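Local coordinates for protein NalP translocator (Neisseria meningitidis, PDB 1UYN) that forms the outer-membrane beta-barrel pore of an autotransporter, through which its secreted protease passenger domain passes to the bacterial surface, at residues Arg131-Ile136 with Ser149-Leu154. Sequence-based numbering, arbitrary orientation.
Sequences RYKNSI and SVNGTL
One water is gripped by Lys133, Ser135 and Ser149. It accepts a hydrogen bond from Lys133 NZ at 2.7 Å and also bonds to the hydroxyls of Ser135 and Ser149. Lys133 reaches it with CG anti to the backbone N (chi1 -169°) and bends at its last two torsions. On the way, its CG passes 3.3 Å from ND2 of Asn151, whose side chain lies alongside and points the same way.

Two antiparallel hydrogen-bonded pairs join the backbones. Asn134 N bonds to Val150 O at 2.9 Å, nearly straight, and Val150 N returns a bond to Asn134 O. Tyr132 and Gly152 form the other pair: Tyr132 N lies 3.0 Å from Gly152 O, and Gly152 N bonds back to Tyr132 O.

Tyr132 holds CG between its backbone N and carbonyl carbon (chi1 71°). This leans the ring over the neighbouring strand at Gly152, whose CA sits over one face, 3.7 Å from the ring centroid, as a CH-pi contact. Tyr132 OH hydrogen-bonds to Gln186, and the ring also meets His21 of helix 12-34. On the same face of the sheet, Val150 CG1 touches Asn134 CB at 3.7 Å, while Asn134 OD1 hydrogen-bonds to Thr104.

On the face with Lys133, Arg131 bends its chain over the neighbouring strand, bringing CD to 3.7 Å from Thr153 OG1.

The contact joins strands 121-139 and 145-163, a beta hairpin of the 12-stranded barrel. Its two faces differ in chemistry: Tyr132 and Asn134 meet helix 12-34, which runs inside the barrel, while the charged, hydroxyl and amide groups outside are consistent with a stretch at or just beyond the membrane boundary, where water can reach the outer surface.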
loop_
_atom_site.group_PDB
_atom_site.type_symbol
_atom_site.label_atom_id
_atom_site.label_comp_id
_atom_site.label_asym_id
_atom_site.label_seq_id
_atom_site.Cartn_x
_atom_site.Cartn_y
_atom_site.Cartn_z
ATOM N N ARG A 131 1.180 -12.848 -0.252
ATOM C CA ARG A 131 2.183 -13.570 -0.951
ATOM C C ARG A 131 2.495 -12.807 -2.213
ATOM O O ARG A 131 1.677 -12.068 -2.716
ATOM C CB ARG A 131 1.663 -14.947 -1.287
ATOM C CG ARG A 131 1.212 -15.740 -0.088
ATOM C CD ARG A 131 2.359 -16.442 0.613
ATOM N NE ARG A 131 2.417 -17.828 0.166
ATOM C CZ ARG A 131 3.507 -18.408 -0.319
ATOM N NH1 ARG A 131 4.675 -17.745 -0.414
ATOM N NH2 ARG A 131 3.430 -19.669 -0.726
ATOM N N TYR A 132 3.713 -12.951 -2.702
ATOM C CA TYR A 132 4.069 -12.292 -3.942
ATOM C C TYR A 132 4.938 -13.184 -4.811
ATOM O O TYR A 132 5.583 -14.090 -4.326
ATOM C CB TYR A 132 4.674 -10.894 -3.689
ATOM C CG TYR A 132 6.046 -10.875 -3.088
ATOM C CD1 TYR A 132 7.165 -10.970 -3.881
ATOM C CD2 TYR A 132 6.226 -10.740 -1.723
ATOM C CE1 TYR A 132 8.413 -10.950 -3.350
ATOM C CE2 TYR A 132 7.485 -10.734 -1.175
ATOM C CZ TYR A 132 8.585 -10.834 -2.001
ATOM O OH TYR A 132 9.877 -10.822 -1.475
ATOM N N LYS A 133 4.869 -12.953 -6.104
ATOM C CA LYS A 133 5.724 -13.620 -7.050
ATOM C C LYS A 133 6.332 -12.566 -7.961
ATOM O O LYS A 133 5.621 -11.828 -8.594
ATOM C CB LYS A 133 4.934 -14.640 -7.879
ATOM C CG LYS A 133 5.857 -15.554 -8.700
ATOM C CD LYS A 133 5.133 -16.760 -9.338
ATOM C CE LYS A 133 5.067 -16.649 -10.900
ATOM N NZ LYS A 133 5.754 -17.797 -11.627
ATOM N N ASN A 134 7.651 -12.526 -8.025
ATOM C CA ASN A 134 8.371 -11.600 -8.898
ATOM C C ASN A 134 8.956 -12.396 -10.036
ATOM O O ASN A 134 9.675 -13.373 -9.825
ATOM C CB ASN A 134 9.529 -10.914 -8.129
ATOM C CG ASN A 134 9.043 -9.919 -7.088
ATOM O OD1 ASN A 134 7.860 -9.559 -7.044
ATOM N ND2 ASN A 134 9.945 -9.499 -6.223
ATOM N N SER A 135 8.621 -11.993 -11.250
ATOM C CA SER A 135 9.230 -12.549 -12.449
ATOM C C SER A 135 10.177 -11.520 -12.981
ATOM O O SER A 135 9.795 -10.424 -13.211
ATOM C CB SER A 135 8.186 -12.842 -13.478
ATOM O OG SER A 135 7.541 -14.012 -13.097
ATOM N N ILE A 136 11.435 -11.874 -13.112
ATOM C CA ILE A 136 12.440 -10.958 -13.576
ATOM C C ILE A 136 12.896 -11.458 -14.897
ATOM O O ILE A 136 13.053 -12.625 -15.045
ATOM C CB ILE A 136 13.596 -10.963 -12.588
ATOM C CG1 ILE A 136 13.350 -9.954 -11.450
ATOM C CG2 ILE A 136 14.866 -10.615 -13.284
ATOM C CD1 ILE A 136 12.078 -10.149 -10.642
ATOM N N SER A 149 12.491 -16.271 -10.963
ATOM C CA SER A 149 11.173 -16.281 -10.345
ATOM C C SER A 149 11.329 -16.478 -8.854
ATOM O O SER A 149 12.009 -17.400 -8.383
ATOM C CB SER A 149 10.284 -17.379 -10.984
ATOM O OG SER A 149 8.927 -16.929 -11.041
ATOM N N VAL A 150 10.734 -15.586 -8.089
ATOM C CA VAL A 150 10.911 -15.670 -6.627
ATOM C C VAL A 150 9.617 -15.389 -5.929
ATOM O O VAL A 150 8.849 -14.539 -6.365
ATOM C CB VAL A 150 12.057 -14.743 -6.091
ATOM C CG1 VAL A 150 11.774 -13.327 -6.377
ATOM C CG2 VAL A 150 12.273 -14.936 -4.598
ATOM N N ASN A 151 9.382 -16.133 -4.865
ATOM C CA ASN A 151 8.229 -15.941 -4.056
ATOM C C ASN A 151 8.614 -15.346 -2.765
ATOM O O ASN A 151 9.691 -15.567 -2.283
ATOM C CB ASN A 151 7.485 -17.248 -3.824
ATOM C CG ASN A 151 7.182 -17.977 -5.114
ATOM O OD1 ASN A 151 7.583 -19.142 -5.275
ATOM N ND2 ASN A 151 6.488 -17.319 -6.036
ATOM N N GLY A 152 7.717 -14.563 -2.206
ATOM C CA GLY A 152 7.880 -14.091 -0.855
ATOM C C GLY A 152 6.545 -13.963 -0.130
ATOM O O GLY A 152 5.485 -14.247 -0.650
ATOM N N THR A 153 6.661 -13.580 1.129
ATOM C CA THR A 153 5.559 -13.270 2.001
ATOM C C THR A 153 5.879 -11.944 2.587
ATOM O O THR A 153 7.025 -11.669 2.925
ATOM C CB THR A 153 5.495 -14.267 3.097
ATOM O OG1 THR A 153 5.419 -15.559 2.506
ATOM C CG2 THR A 153 4.168 -14.159 3.850
ATOM N N LEU A 154 4.871 -11.103 2.663
ATOM C CA LEU A 154 4.968 -9.834 3.345
ATOM C C LEU A 154 3.859 -9.707 4.357
ATOM O O LEU A 154 2.691 -9.871 4.020
ATOM C CB LEU A 154 4.847 -8.730 2.326
ATOM C CG LEU A 154 4.805 -7.329 2.862
ATOM C CD1 LEU A 154 6.097 -7.000 3.680
ATOM C CD2 LEU A 154 4.608 -6.434 1.660
HETATM O O HOH W 1 7.360 -16.626 -13.471
#